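CmeC (PDB 4MT4) forms a trimeric outer membrane channel of the outer membrane factor family, and probably serves as the exit duct of a multidrug efflux system in Campylobacter jejuni. Local coordinates at residues I33-W37 with I443-G449; N158-Y163 with A231-T236; N165-Y170 with N224-L229; Q382-Q387 with F428-K432. One frame throughout, in Å; residues are numbered along the deposited sequence.

Contact 1. Residues I33-W37 with I443-G449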
loop_
_atom_site.group_PDB
_atom_site.type_symbol
_atom_site.label_atom_id
_atom_site.label_comp_id
_atom_site.label_asym_id
_atom_site.label_seq_id
_atom_site.Cartn_x
_atom_site.Cartn_y
_atom_site.Cartn_z
ATOM N N ILE B 33 6.761 -26.136 17.348
ATOM C CA ILE B 33 7.756 -25.824 16.331
ATOM C C ILE B 33 9.048 -25.302 16.951
ATOM O O ILE B 33 9.022 -24.410 17.802
ATOM C CB ILE B 33 7.219 -24.785 15.326
ATOM C CG1 ILE B 33 5.924 -25.289 14.684
ATOM C CG2 ILE B 33 8.263 -24.471 14.263
ATOM C CD1 ILE B 33 5.294 -24.302 13.729
ATOM N N THR B 34 10.176 -25.865 16.526
ATOM C CA THR B 34 11.481 -25.404 16.982
ATOM C C THR B 34 11.785 -24.013 16.434
ATOM O O THR B 34 11.327 -23.650 15.350
ATOM C CB THR B 34 12.602 -26.377 16.566
ATOM O OG1 THR B 34 13.870 -25.711 16.640
ATOM C CG2 THR B 34 12.381 -26.871 15.145
ATOM N N LYS B 35 12.557 -23.242 17.196
ATOM C CA LYS B 35 12.865 -21.857 16.850
ATOM C C LYS B 35 13.564 -21.735 15.496
ATOM O O LYS B 35 13.247 -20.849 14.705
ATOM C CB LYS B 35 13.732 -21.221 17.941
ATOM C CG LYS B 35 13.050 -21.108 19.296
ATOM C CD LYS B 35 11.926 -20.085 19.269
ATOM C CE LYS B 35 11.321 -19.889 20.651
ATOM N NZ LYS B 35 12.323 -19.408 21.642
ATOM N N ASN B 36 14.514 -22.627 15.238
ATOM C CA ASN B 36 15.215 -22.653 13.958
ATOM C C ASN B 36 14.741 -23.807 13.077
ATOM O O ASN B 36 15.511 -24.705 12.738
ATOM C CB ASN B 36 16.728 -22.744 14.179
ATOM C CG ASN B 36 17.108 -23.813 15.183
ATOM O OD1 ASN B 36 16.261 -24.576 15.646
ATOM N ND2 ASN B 36 18.390 -23.876 15.519
ATOM N N TRP B 37 13.466 -23.760 12.703
ATOM C CA TRP B 37 12.814 -24.834 11.958
ATOM C C TRP B 37 13.423 -25.101 10.580
ATOM O O TRP B 37 13.287 -26.200 10.040
ATOM C CB TRP B 37 11.325 -24.514 11.799
ATOM C CG TRP B 37 11.076 -23.090 11.406
ATOM C CD1 TRP B 37 10.831 -22.039 12.243
ATOM C CD2 TRP B 37 11.063 -22.554 10.077
ATOM N NE1 TRP B 37 10.662 -20.885 11.518
ATOM C CE2 TRP B 37 10.799 -21.174 10.185
ATOM C CE3 TRP B 37 11.245 -23.107 8.804
ATOM C CZ2 TRP B 37 10.713 -20.340 9.073
ATOM C CZ3 TRP B 37 11.160 -22.276 7.701
ATOM C CH2 TRP B 37 10.896 -20.909 7.843
ATOM N N ILE B 443 4.389 -23.813 8.945
ATOM C CA ILE B 443 5.243 -23.303 10.011
ATOM C C ILE B 443 4.983 -21.818 10.259
ATOM O O ILE B 443 4.889 -21.377 11.406
ATOM C CB ILE B 443 6.739 -23.514 9.683
ATOM C CG1 ILE B 443 7.048 -25.009 9.545
ATOM C CG2 ILE B 443 7.617 -22.882 10.753
ATOM C CD1 ILE B 443 8.478 -25.308 9.141
ATOM N N LYS B 444 4.854 -21.057 9.176
ATOM C CA LYS B 444 4.586 -19.625 9.265
ATOM C C LYS B 444 3.231 -19.342 9.905
ATOM O O LYS B 444 3.095 -18.431 10.721
ATOM C CB LYS B 444 4.641 -18.984 7.877
ATOM C CG LYS B 444 4.447 -17.473 7.877
ATOM C CD LYS B 444 3.974 -16.965 6.522
ATOM C CE LYS B 444 4.908 -17.391 5.402
ATOM N NZ LYS B 444 4.445 -16.896 4.076
ATOM N N ALA B 445 2.229 -20.131 9.528
ATOM C CA ALA B 445 0.864 -19.926 10.004
ATOM C C ALA B 445 0.720 -20.235 11.491
ATOM O O ALA B 445 -0.187 -19.733 12.151
ATOM C CB ALA B 445 -0.106 -20.775 9.198
ATOM N N PHE B 446 1.620 -21.060 12.014
ATOM C CA PHE B 446 1.572 -21.449 13.420
ATOM C C PHE B 446 2.546 -20.641 14.274
ATOM O O PHE B 446 2.764 -20.952 15.445
ATOM C CB PHE B 446 1.858 -22.946 13.571
ATOM C CG PHE B 446 0.666 -23.820 13.303
ATOM C CD1 PHE B 446 0.317 -24.160 12.009
ATOM C CD2 PHE B 446 -0.108 -24.298 14.347
ATOM C CE1 PHE B 446 -0.778 -24.960 11.758
ATOM C CE2 PHE B 446 -1.206 -25.099 14.105
ATOM C CZ PHE B 446 -1.541 -25.431 12.806
ATOM N N GLY B 447 3.126 -19.600 13.685
ATOM C CA GLY B 447 3.958 -18.673 14.433
ATOM C C GLY B 447 5.455 -18.913 14.354
ATOM O O GLY B 447 6.241 -18.108 14.851
ATOM N N GLY B 448 5.850 -20.023 13.740
ATOM C CA GLY B 448 7.256 -20.328 13.544
ATOM C C GLY B 448 8.036 -20.591 14.819
ATOM O O GLY B 448 9.263 -20.498 14.833
ATOM N N GLY B 449 7.327 -20.919 15.895
ATOM C CA GLY B 449 7.967 -21.251 17.156
ATOM C C GLY B 449 7.857 -20.161 18.206
ATOM O O GLY B 449 8.412 -20.285 19.297
HETATM O O HOH W 1 11.186 -18.666 13.717
#

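Contact 2. Residues N158-Y163 with A231-T236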
loop_
_atom_site.group_PDB
_atom_site.type_symbol
_atom_site.label_atom_id
_atom_site.label_comp_id
_atom_site.label_asym_id
_atom_site.label_seq_id
_atom_site.Cartn_x
_atom_site.Cartn_y
_atom_site.Cartn_z
ATOM N N ASN B 158 10.178 -15.789 3.825
ATOM C CA ASN B 158 10.330 -15.290 2.464
ATOM C C ASN B 158 11.675 -15.679 1.867
ATOM O O ASN B 158 11.766 -15.994 0.682
ATOM C CB ASN B 158 10.163 -13.770 2.424
ATOM C CG ASN B 158 8.721 -13.335 2.607
ATOM O OD1 ASN B 158 7.795 -14.122 2.416
ATOM N ND2 ASN B 158 8.526 -12.073 2.971
ATOM N N THR B 159 12.715 -15.662 2.696
ATOM C CA THR B 159 14.055 -16.049 2.267
ATOM C C THR B 159 14.117 -17.534 1.913
ATOM O O THR B 159 14.704 -17.917 0.899
ATOM C CB THR B 159 15.103 -15.743 3.355
ATOM O OG1 THR B 159 15.156 -14.330 3.585
ATOM C CG2 THR B 159 16.478 -16.235 2.934
ATOM N N VAL B 160 13.502 -18.363 2.752
ATOM C CA VAL B 160 13.479 -19.806 2.529
ATOM C C VAL B 160 12.704 -20.162 1.264
ATOM O O VAL B 160 13.156 -20.969 0.449
ATOM C CB VAL B 160 12.853 -20.554 3.729
ATOM C CG1 VAL B 160 12.657 -22.028 3.405
ATOM C CG2 VAL B 160 13.716 -20.385 4.969
ATOM N N GLN B 161 11.535 -19.549 1.103
ATOM C CA GLN B 161 10.674 -19.830 -0.039
ATOM C C GLN B 161 11.236 -19.252 -1.336
ATOM O O GLN B 161 10.955 -19.761 -2.421
ATOM C CB GLN B 161 9.262 -19.292 0.211
ATOM C CG GLN B 161 8.474 -20.074 1.256
ATOM C CD GLN B 161 7.035 -19.610 1.378
ATOM O OE1 GLN B 161 6.709 -18.471 1.044
ATOM N NE2 GLN B 161 6.164 -20.495 1.852
ATOM N N THR B 162 12.030 -18.192 -1.225
ATOM C CA THR B 162 12.706 -17.620 -2.387
ATOM C C THR B 162 13.856 -18.529 -2.808
ATOM O O THR B 162 14.111 -18.720 -3.999
ATOM C CB THR B 162 13.242 -16.203 -2.100
ATOM O OG1 THR B 162 12.144 -15.328 -1.818
ATOM C CG2 THR B 162 14.019 -15.661 -3.292
ATOM N N TYR B 163 14.540 -19.094 -1.817
ATOM C CA TYR B 163 15.616 -20.047 -2.065
ATOM C C TYR B 163 15.104 -21.257 -2.837
ATOM O O TYR B 163 15.704 -21.673 -3.826
ATOM C CB TYR B 163 16.250 -20.498 -0.746
ATOM C CG TYR B 163 17.188 -21.681 -0.874
ATOM C CD1 TYR B 163 18.508 -21.507 -1.269
ATOM C CD2 TYR B 163 16.755 -22.972 -0.593
ATOM C CE1 TYR B 163 19.371 -22.583 -1.384
ATOM C CE2 TYR B 163 17.608 -24.056 -0.706
ATOM C CZ TYR B 163 18.914 -23.855 -1.102
ATOM O OH TYR B 163 19.770 -24.926 -1.215
ATOM N N ALA B 231 15.836 -11.747 -6.489
ATOM C CA ALA B 231 14.982 -11.711 -5.307
ATOM C C ALA B 231 15.721 -12.186 -4.060
ATOM O O ALA B 231 15.527 -11.648 -2.973
ATOM C CB ALA B 231 13.734 -12.553 -5.534
ATOM N N LEU B 232 16.577 -13.188 -4.223
ATOM C CA LEU B 232 17.323 -13.734 -3.095
ATOM C C LEU B 232 18.449 -12.792 -2.666
ATOM O O LEU B 232 18.738 -12.662 -1.475
ATOM C CB LEU B 232 17.889 -15.112 -3.443
ATOM C CG LEU B 232 18.542 -15.865 -2.283
ATOM C CD1 LEU B 232 17.517 -16.150 -1.194
ATOM C CD2 LEU B 232 19.199 -17.150 -2.761
ATOM N N LYS B 233 19.073 -12.136 -3.640
ATOM C CA LYS B 233 20.152 -11.190 -3.369
ATOM C C LYS B 233 19.654 -9.989 -2.570
ATOM O O LYS B 233 20.283 -9.575 -1.597
ATOM C CB LYS B 233 20.790 -10.718 -4.676
ATOM C CG LYS B 233 21.542 -11.799 -5.430
ATOM C CD LYS B 233 22.682 -12.356 -4.601
ATOM C CE LYS B 233 23.473 -13.398 -5.373
ATOM N NZ LYS B 233 24.521 -14.032 -4.525
ATOM N N ILE B 234 18.520 -9.436 -2.991
ATOM C CA ILE B 234 17.928 -8.276 -2.336
ATOM C C ILE B 234 17.547 -8.599 -0.889
ATOM O O ILE B 234 17.604 -7.738 -0.009
ATOM C CB ILE B 234 16.685 -7.775 -3.113
ATOM C CG1 ILE B 234 17.093 -7.269 -4.499
ATOM C CG2 ILE B 234 15.970 -6.669 -2.355
ATOM C CD1 ILE B 234 15.953 -6.664 -5.295
ATOM N N LEU B 235 17.190 -9.854 -0.643
ATOM C CA LEU B 235 16.741 -10.275 0.679
ATOM C C LEU B 235 17.880 -10.511 1.675
ATOM O O LEU B 235 17.672 -10.414 2.884
ATOM C CB LEU B 235 15.901 -11.552 0.566
ATOM C CG LEU B 235 14.440 -11.420 0.127
ATOM C CD1 LEU B 235 13.841 -12.791 -0.149
ATOM C CD2 LEU B 235 13.623 -10.681 1.178
ATOM N N THR B 236 19.076 -10.820 1.178
ATOM C CA THR B 236 20.126 -11.360 2.040
ATOM C C THR B 236 21.501 -10.688 1.952
ATOM O O THR B 236 22.340 -10.886 2.834
ATOM C CB THR B 236 20.332 -12.865 1.753
ATOM O OG1 THR B 236 20.670 -13.050 0.372
ATOM C CG2 THR B 236 19.070 -13.653 2.069
#

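Contact 3. Residues N165-Y170 with N224-L229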
loop_
_atom_site.group_PDB
_atom_site.type_symbol
_atom_site.label_atom_id
_atom_site.label_comp_id
_atom_site.label_asym_id
_atom_site.label_seq_id
_atom_site.Cartn_x
_atom_site.Cartn_y
_atom_site.Cartn_z
ATOM N N ASN B 165 12.325 -21.497 -4.577
ATOM C CA ASN B 165 11.884 -21.067 -5.899
ATOM C C ASN B 165 13.071 -20.904 -6.839
ATOM O O ASN B 165 12.952 -21.104 -8.050
ATOM C CB ASN B 165 11.100 -19.758 -5.813
ATOM C CG ASN B 165 9.701 -19.946 -5.260
ATOM O OD1 ASN B 165 9.138 -21.039 -5.324
ATOM N ND2 ASN B 165 9.130 -18.876 -4.720
ATOM N N LEU B 166 14.217 -20.541 -6.272
ATOM C CA LEU B 166 15.445 -20.404 -7.044
ATOM C C LEU B 166 15.977 -21.771 -7.466
ATOM O O LEU B 166 16.370 -21.963 -8.617
ATOM C CB LEU B 166 16.506 -19.654 -6.242
ATOM C CG LEU B 166 17.881 -19.563 -6.907
ATOM C CD1 LEU B 166 17.789 -18.820 -8.234
ATOM C CD2 LEU B 166 18.892 -18.902 -5.984
ATOM N N VAL B 167 15.989 -22.713 -6.526
ATOM C CA VAL B 167 16.424 -24.078 -6.809
ATOM C C VAL B 167 15.499 -24.719 -7.836
ATOM O O VAL B 167 15.939 -25.463 -8.711
ATOM C CB VAL B 167 16.458 -24.946 -5.533
ATOM C CG1 VAL B 167 16.956 -26.341 -5.855
ATOM C CG2 VAL B 167 17.339 -24.301 -4.475
ATOM N N ASN B 168 14.211 -24.418 -7.715
ATOM C CA ASN B 168 13.212 -24.867 -8.675
ATOM C C ASN B 168 13.528 -24.314 -10.060
ATOM O O ASN B 168 13.379 -25.001 -11.069
ATOM C CB ASN B 168 11.817 -24.427 -8.229
ATOM C CG ASN B 168 10.704 -25.146 -8.968
ATOM O OD1 ASN B 168 9.528 -24.963 -8.654
ATOM N ND2 ASN B 168 11.064 -25.974 -9.940
ATOM N N ALA B 169 13.973 -23.063 -10.093
ATOM C CA ALA B 169 14.312 -22.398 -11.342
ATOM C C ALA B 169 15.585 -22.979 -11.948
ATOM O O ALA B 169 15.703 -23.093 -13.167
ATOM C CB ALA B 169 14.462 -20.906 -11.119
ATOM N N TYR B 170 16.532 -23.349 -11.092
ATOM C CA TYR B 170 17.764 -23.985 -11.544
ATOM C C TYR B 170 17.480 -25.353 -12.160
ATOM O O TYR B 170 18.029 -25.699 -13.207
ATOM C CB TYR B 170 18.757 -24.134 -10.389
ATOM C CG TYR B 170 19.677 -22.950 -10.190
ATOM C CD1 TYR B 170 20.622 -22.609 -11.152
ATOM C CD2 TYR B 170 19.617 -22.186 -9.031
ATOM C CE1 TYR B 170 21.469 -21.529 -10.971
ATOM C CE2 TYR B 170 20.462 -21.107 -8.841
ATOM C CZ TYR B 170 21.385 -20.782 -9.813
ATOM O OH TYR B 170 22.224 -19.707 -9.621
ATOM N N ASN B 224 13.670 -16.781 -15.852
ATOM C CA ASN B 224 12.939 -17.093 -14.633
ATOM C C ASN B 224 13.891 -17.347 -13.470
ATOM O O ASN B 224 13.577 -17.056 -12.316
ATOM C CB ASN B 224 12.038 -18.309 -14.855
ATOM C CG ASN B 224 11.272 -18.706 -13.609
ATOM O OD1 ASN B 224 10.228 -18.131 -13.299
ATOM N ND2 ASN B 224 11.782 -19.700 -12.893
ATOM N N LYS B 225 15.060 -17.891 -13.789
ATOM C CA LYS B 225 16.082 -18.170 -12.790
ATOM C C LYS B 225 16.720 -16.876 -12.297
ATOM O O LYS B 225 16.975 -16.712 -11.103
ATOM C CB LYS B 225 17.142 -19.111 -13.370
ATOM C CG LYS B 225 18.170 -19.615 -12.368
ATOM C CD LYS B 225 19.429 -18.754 -12.357
ATOM C CE LYS B 225 20.025 -18.610 -13.750
ATOM N NZ LYS B 225 21.322 -17.878 -13.731
ATOM N N GLU B 226 16.976 -15.960 -13.225
ATOM C CA GLU B 226 17.574 -14.674 -12.891
ATOM C C GLU B 226 16.640 -13.823 -12.038
ATOM O O GLU B 226 17.095 -13.004 -11.238
ATOM C CB GLU B 226 17.954 -13.915 -14.163
ATOM C CG GLU B 226 19.228 -14.415 -14.820
ATOM C CD GLU B 226 20.462 -14.117 -13.989
ATOM O OE1 GLU B 226 20.497 -13.055 -13.331
ATOM O OE2 GLU B 226 21.398 -14.944 -13.992
ATOM N N ASN B 227 15.336 -14.021 -12.212
ATOM C CA ASN B 227 14.341 -13.268 -11.457
ATOM C C ASN B 227 14.348 -13.632 -9.978
ATOM O O ASN B 227 14.193 -12.767 -9.115
ATOM C CB ASN B 227 12.945 -13.496 -12.038
ATOM C CG ASN B 227 11.881 -12.664 -11.343
ATOM O OD1 ASN B 227 11.740 -11.471 -11.612
ATOM N ND2 ASN B 227 11.127 -13.291 -10.448
ATOM N N TYR B 228 14.527 -14.918 -9.693
ATOM C CA TYR B 228 14.544 -15.404 -8.320
ATOM C C TYR B 228 15.927 -15.266 -7.697
ATOM O O TYR B 228 16.065 -15.239 -6.475
ATOM C CB TYR B 228 14.078 -16.859 -8.259
ATOM C CG TYR B 228 12.582 -17.018 -8.411
ATOM C CD1 TYR B 228 11.716 -16.597 -7.410
ATOM C CD2 TYR B 228 12.035 -17.593 -9.551
ATOM C CE1 TYR B 228 10.348 -16.739 -7.540
ATOM C CE2 TYR B 228 10.666 -17.741 -9.689
ATOM C CZ TYR B 228 9.829 -17.312 -8.680
ATOM O OH TYR B 228 8.466 -17.455 -8.809
ATOM N N LEU B 229 16.951 -15.181 -8.541
ATOM C CA LEU B 229 18.301 -14.921 -8.060
ATOM C C LEU B 229 18.368 -13.496 -7.527
ATOM O O LEU B 229 18.903 -13.252 -6.445
ATOM C CB LEU B 229 19.334 -15.128 -9.169
ATOM C CG LEU B 229 20.608 -15.894 -8.792
ATOM C CD1 LEU B 229 21.709 -15.646 -9.813
ATOM C CD2 LEU B 229 21.086 -15.546 -7.388
#

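Contact 4. Residues Q382-Q387 with F428-K432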
loop_
_atom_site.group_PDB
_atom_site.type_symbol
_atom_site.label_atom_id
_atom_site.label_comp_id
_atom_site.label_asym_id
_atom_site.label_seq_id
_atom_site.Cartn_x
_atom_site.Cartn_y
_atom_site.Cartn_z
ATOM N N GLN B 382 0.144 -34.741 -4.584
ATOM C CA GLN B 382 0.637 -34.297 -5.884
ATOM C C GLN B 382 2.081 -34.722 -6.118
ATOM O O GLN B 382 2.493 -34.935 -7.258
ATOM C CB GLN B 382 0.523 -32.778 -6.010
ATOM C CG GLN B 382 -0.901 -32.260 -6.108
ATOM C CD GLN B 382 -0.960 -30.765 -6.350
ATOM O OE1 GLN B 382 -1.643 -30.298 -7.259
ATOM N NE2 GLN B 382 -0.243 -30.005 -5.530
ATOM N N TYR B 383 2.847 -34.840 -5.037
ATOM C CA TYR B 383 4.240 -35.263 -5.124
ATOM C C TYR B 383 4.337 -36.663 -5.718
ATOM O O TYR B 383 5.140 -36.913 -6.616
ATOM C CB TYR B 383 4.901 -35.228 -3.745
ATOM C CG TYR B 383 6.412 -35.237 -3.783
ATOM C CD1 TYR B 383 7.119 -36.423 -3.951
ATOM C CD2 TYR B 383 7.133 -34.060 -3.645
ATOM C CE1 TYR B 383 8.502 -36.432 -3.985
ATOM C CE2 TYR B 383 8.516 -34.059 -3.675
ATOM C CZ TYR B 383 9.195 -35.248 -3.845
ATOM O OH TYR B 383 10.571 -35.250 -3.877
ATOM N N ASP B 384 3.506 -37.570 -5.210
ATOM C CA ASP B 384 3.476 -38.943 -5.699
ATOM C C ASP B 384 2.921 -39.010 -7.117
ATOM O O ASP B 384 3.373 -39.812 -7.933
ATOM C CB ASP B 384 2.646 -39.829 -4.769
ATOM C CG ASP B 384 3.280 -39.991 -3.400
ATOM O OD1 ASP B 384 4.508 -39.794 -3.287
ATOM O OD2 ASP B 384 2.555 -40.322 -2.438
ATOM N N ASN B 385 1.936 -38.164 -7.403
ATOM C CA ASN B 385 1.332 -38.119 -8.728
ATOM C C ASN B 385 2.314 -37.630 -9.785
ATOM O O ASN B 385 2.473 -38.253 -10.833
ATOM C CB ASN B 385 0.093 -37.223 -8.725
ATOM C CG ASN B 385 -0.983 -37.714 -7.777
ATOM O OD1 ASN B 385 -1.553 -36.935 -7.013
ATOM N ND2 ASN B 385 -1.264 -39.011 -7.818
ATOM N N ALA B 386 2.976 -36.513 -9.500
ATOM C CA ALA B 386 3.904 -35.904 -10.447
ATOM C C ALA B 386 5.145 -36.766 -10.657
ATOM O O ALA B 386 5.743 -36.757 -11.732
ATOM C CB ALA B 386 4.301 -34.513 -9.978
ATOM N N GLN B 387 5.531 -37.508 -9.624
ATOM C CA GLN B 387 6.685 -38.394 -9.716
ATOM C C GLN B 387 6.370 -39.593 -10.600
ATOM O O GLN B 387 7.169 -39.972 -11.458
ATOM C CB GLN B 387 7.118 -38.866 -8.328
ATOM C CG GLN B 387 8.407 -39.671 -8.323
ATOM C CD GLN B 387 8.807 -40.125 -6.932
ATOM O OE1 GLN B 387 7.985 -40.639 -6.174
ATOM N NE2 GLN B 387 10.075 -39.929 -6.587
ATOM N N PHE B 428 7.014 -31.900 -12.200
ATOM C CA PHE B 428 7.427 -32.577 -10.976
ATOM C C PHE B 428 8.368 -31.704 -10.155
ATOM O O PHE B 428 8.321 -31.718 -8.925
ATOM C CB PHE B 428 8.097 -33.915 -11.294
ATOM C CG PHE B 428 8.550 -34.670 -10.075
ATOM C CD1 PHE B 428 7.704 -34.833 -8.991
ATOM C CD2 PHE B 428 9.816 -35.224 -10.019
ATOM C CE1 PHE B 428 8.116 -35.525 -7.871
ATOM C CE2 PHE B 428 10.235 -35.922 -8.903
ATOM C CZ PHE B 428 9.382 -36.073 -7.826
ATOM N N ASN B 429 9.224 -30.949 -10.837
ATOM C CA ASN B 429 10.099 -29.995 -10.168
ATOM C C ASN B 429 9.293 -28.918 -9.451
ATOM O O ASN B 429 9.584 -28.566 -8.310
ATOM C CB ASN B 429 11.060 -29.343 -11.164
ATOM C CG ASN B 429 12.135 -30.293 -11.649
ATOM O OD1 ASN B 429 12.512 -31.232 -10.949
ATOM N ND2 ASN B 429 12.644 -30.046 -12.849
ATOM N N ASN B 430 8.274 -28.405 -10.133
ATOM C CA ASN B 430 7.424 -27.357 -9.582
ATOM C C ASN B 430 6.625 -27.827 -8.369
ATOM O O ASN B 430 6.449 -27.079 -7.412
ATOM C CB ASN B 430 6.477 -26.829 -10.659
ATOM C CG ASN B 430 7.212 -26.149 -11.797
ATOM O OD1 ASN B 430 8.443 -26.098 -11.812
ATOM N ND2 ASN B 430 6.462 -25.627 -12.761
ATOM N N ILE B 431 6.143 -29.064 -8.422
ATOM C CA ILE B 431 5.418 -29.657 -7.303
ATOM C C ILE B 431 6.356 -29.897 -6.125
ATOM O O ILE B 431 5.994 -29.676 -4.969
ATOM C CB ILE B 431 4.749 -30.991 -7.703
ATOM C CG1 ILE B 431 3.661 -30.748 -8.750
ATOM C CG2 ILE B 431 4.160 -31.693 -6.486
ATOM C CD1 ILE B 431 2.525 -29.881 -8.263
ATOM N N LYS B 432 7.569 -30.339 -6.437
ATOM C CA LYS B 432 8.565 -30.689 -5.430
ATOM C C LYS B 432 8.869 -29.530 -4.482
ATOM O O LYS B 432 8.950 -29.716 -3.265
ATOM C CB LYS B 432 9.851 -31.150 -6.114
ATOM C CG LYS B 432 10.877 -31.768 -5.181
ATOM C CD LYS B 432 12.063 -32.296 -5.971
ATOM C CE LYS B 432 11.608 -33.218 -7.095
ATOM N NZ LYS B 432 12.733 -33.649 -7.973
#

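Contact 1. Residues I33-W37 with I443-G449
W37 lays one face of its indole over the CG2 methyl of I443, which stands 3.4 Å from the centroid of the five-membered ring and only 6° off the ring normal, a CH-pi contact. The CD1 branch of I443 reaches further across the same indole, to W37 CE3 at 3.6 Å. The indole gets there through an uncommon first torsion, with CG wedged between the backbone N and carbonyl carbon (chi1 45°). I33 fills the space beside this pair: its CG2 meets I443 CG2 at 3.9 Å, while its CD1 touches F446 CB at 3.7 Å, just where helix 411-445 has ended. The three glycines that follow carry the chain back past the loop, and G449 CA comes within 3.4 Å of I33 O. One water joins the polar groups of the two segments, accepting from W37 NE1 and donating to G448 O (2.9 Å) and K35 O. The N-terminal loop is thus docked on the end of helix 411-445, with helix 129-195 also touching W37 through I156 and V160. Its hold is chiefly apolar, and the polar connection between the segments runs through one water that bridges the indole N-H and two backbone carbonyls.

Contact 2. Residues N158-Y163 with A231-T236
T162 and L235 meet tip to tip, L235 CD1 lying 3.5 Å from T162 OG1, and this pair sits at the middle of an apolar seam between two antiparallel helices. With OG1 of T162 beside the backbone N (chi1 -63°), the CG2 branch lies anti to that N and points across. It packs on A231 CB at 3.8 Å and on the backbone N of L232 at 3.7 Å. L232 sends CD1 back toward T159 O, and one turn along the methyls of T159 and T236 meet, CG2 to CG2, at 3.8 Å.

The polar bonds stay within each helix. T162 OG1 donates to N158 O over 2.6 Å, and T162 N reaches that same oxygen from the opposite face of the carbonyl plane, so one acceptor serves two donors. T236 OG1 donates likewise to L232 O at 2.7 Å, and T159 OG1 is bonded to V155 O. The three hydroxyls are thus satisfied within their own helices, so T162 OG1 can pack against L235 CD1 without a polar partner across the interface, while the CG2 methyls make the remaining threonine contacts.

The short segments approach to 9.6 Å between axes and run at 155°, as neighbours in the long helical barrel of outer membrane factors. Helix 44-56 covers one flank, A53 touching T159 and V49 touching T236, while V440 of helix 411-445 packs on V160. On the far side of helix 201-236, K233 and I234 pack on R370 and I363 of the second subunit.

Contact 3. Residues N165-Y170 with N224-L229
Y228 receives the CB of N165 over one face of its ring, 3.8 Å from the centroid, in an antiparallel helix pair of the alpha-helical barrel that outer membrane factors build. The axes of the two short segments come within 8.6 Å and run at 158°. The tyrosine ring is placed by CG lying anti to its own carbonyl carbon (chi1 -76°), while N165 crosses it obliquely, its amide plane turned 51° from the ring. N165 ND2 also lies near Y228 CE1, and its OD1 makes a weak hydrogen bond with N437 of helix 411-445.

A second CH-pi contact runs the other way. K225 leaves its helix with CG anti to the backbone N, then bends at both chi2 and chi3, and this folded chain lies over one face of Y170. Its CG is 4.0 Å from the ring centroid, almost above the centre, and its CD comes to 3.7 Å from Y170 CE1. The same bends carry NZ back to E226 OE2, a 2.9 Å salt bridge that ties down the charged end while the methylenes cover the ring. Y170 is further stacked with Y250.

Between the two aromatic contacts the packing is close. L166 directs CD1 to within 3.7 Å of both K225 O and L229 N, filling the groove beside that turn. R370 of the second subunit packs on L229. A169, small enough for the helices to approach here, sets its CB 3.4 Å from N224 ND2.

Contact 4. Residues Q382-Q387 with F428-K432
F428 meets Y383 edge to face, its CE1 standing over the centre of the tyrosine ring, with centroids 5.3 Å apart and planes at 73°. With CG anti to the backbone N (chi1 -180°), the phenylalanine side chain crosses to the other helix, where its edge meets Y383 and one face meets Q387. Its CD1 touches A386 CB at 3.6 Å, the methyl lying at the ring edge. Q387 runs alongside in the same direction, CA over one face and CB 3.5 Å from F428 CE1. The opposite face is covered within its own helix by the CE methylene of K432, so the ring is held between Q387 and K432, one on each face.

N429 and N430 are directed to helix 129-195, where both bond to N172 and N430 also to N168. The helices 339-405 and 411-445 are antiparallel here, 163° apart and 9.0 Å between the axes of the short segments, as expected for adjacent staves of the helical barrel of an outer membrane factor.

I431 comes next, one turn on, and its two branches divide the work. CG2 rests 3.7 Å from both Q382 C and Y383 N, while CG1 packs on A386 CB at 4.0 Å. L216 of the third subunit packs on both I431 and A386, extending this apolar patch across the subunit boundary. K432 then lays its CG 3.6 Å from Y383 CE2 and bends at chi3, bringing its methylenes past the tyrosine hydroxyl; F253 also touches this lysine.

From the N terminus, the loop at 33-37 is the first segment reached, and its partner, 443-449, spans the C-terminal end of helix 411-445 and the residues after it, so contact 1 closes a loop of more than 400 residues that encloses the other three. Within it, helices 129-195 and 201-236 form contact 2 and, nearer the connection between them, contact 3, which lies inside the smaller loop of contact 2; the two abut through L232 and L166. Contact 4 follows in series, pairing helices 339-405 and 411-445. The two hairpins meet where N168 of contact 3 lies beside N430 of contact 4, and W37 of contact 1 touches V160 of contact 2.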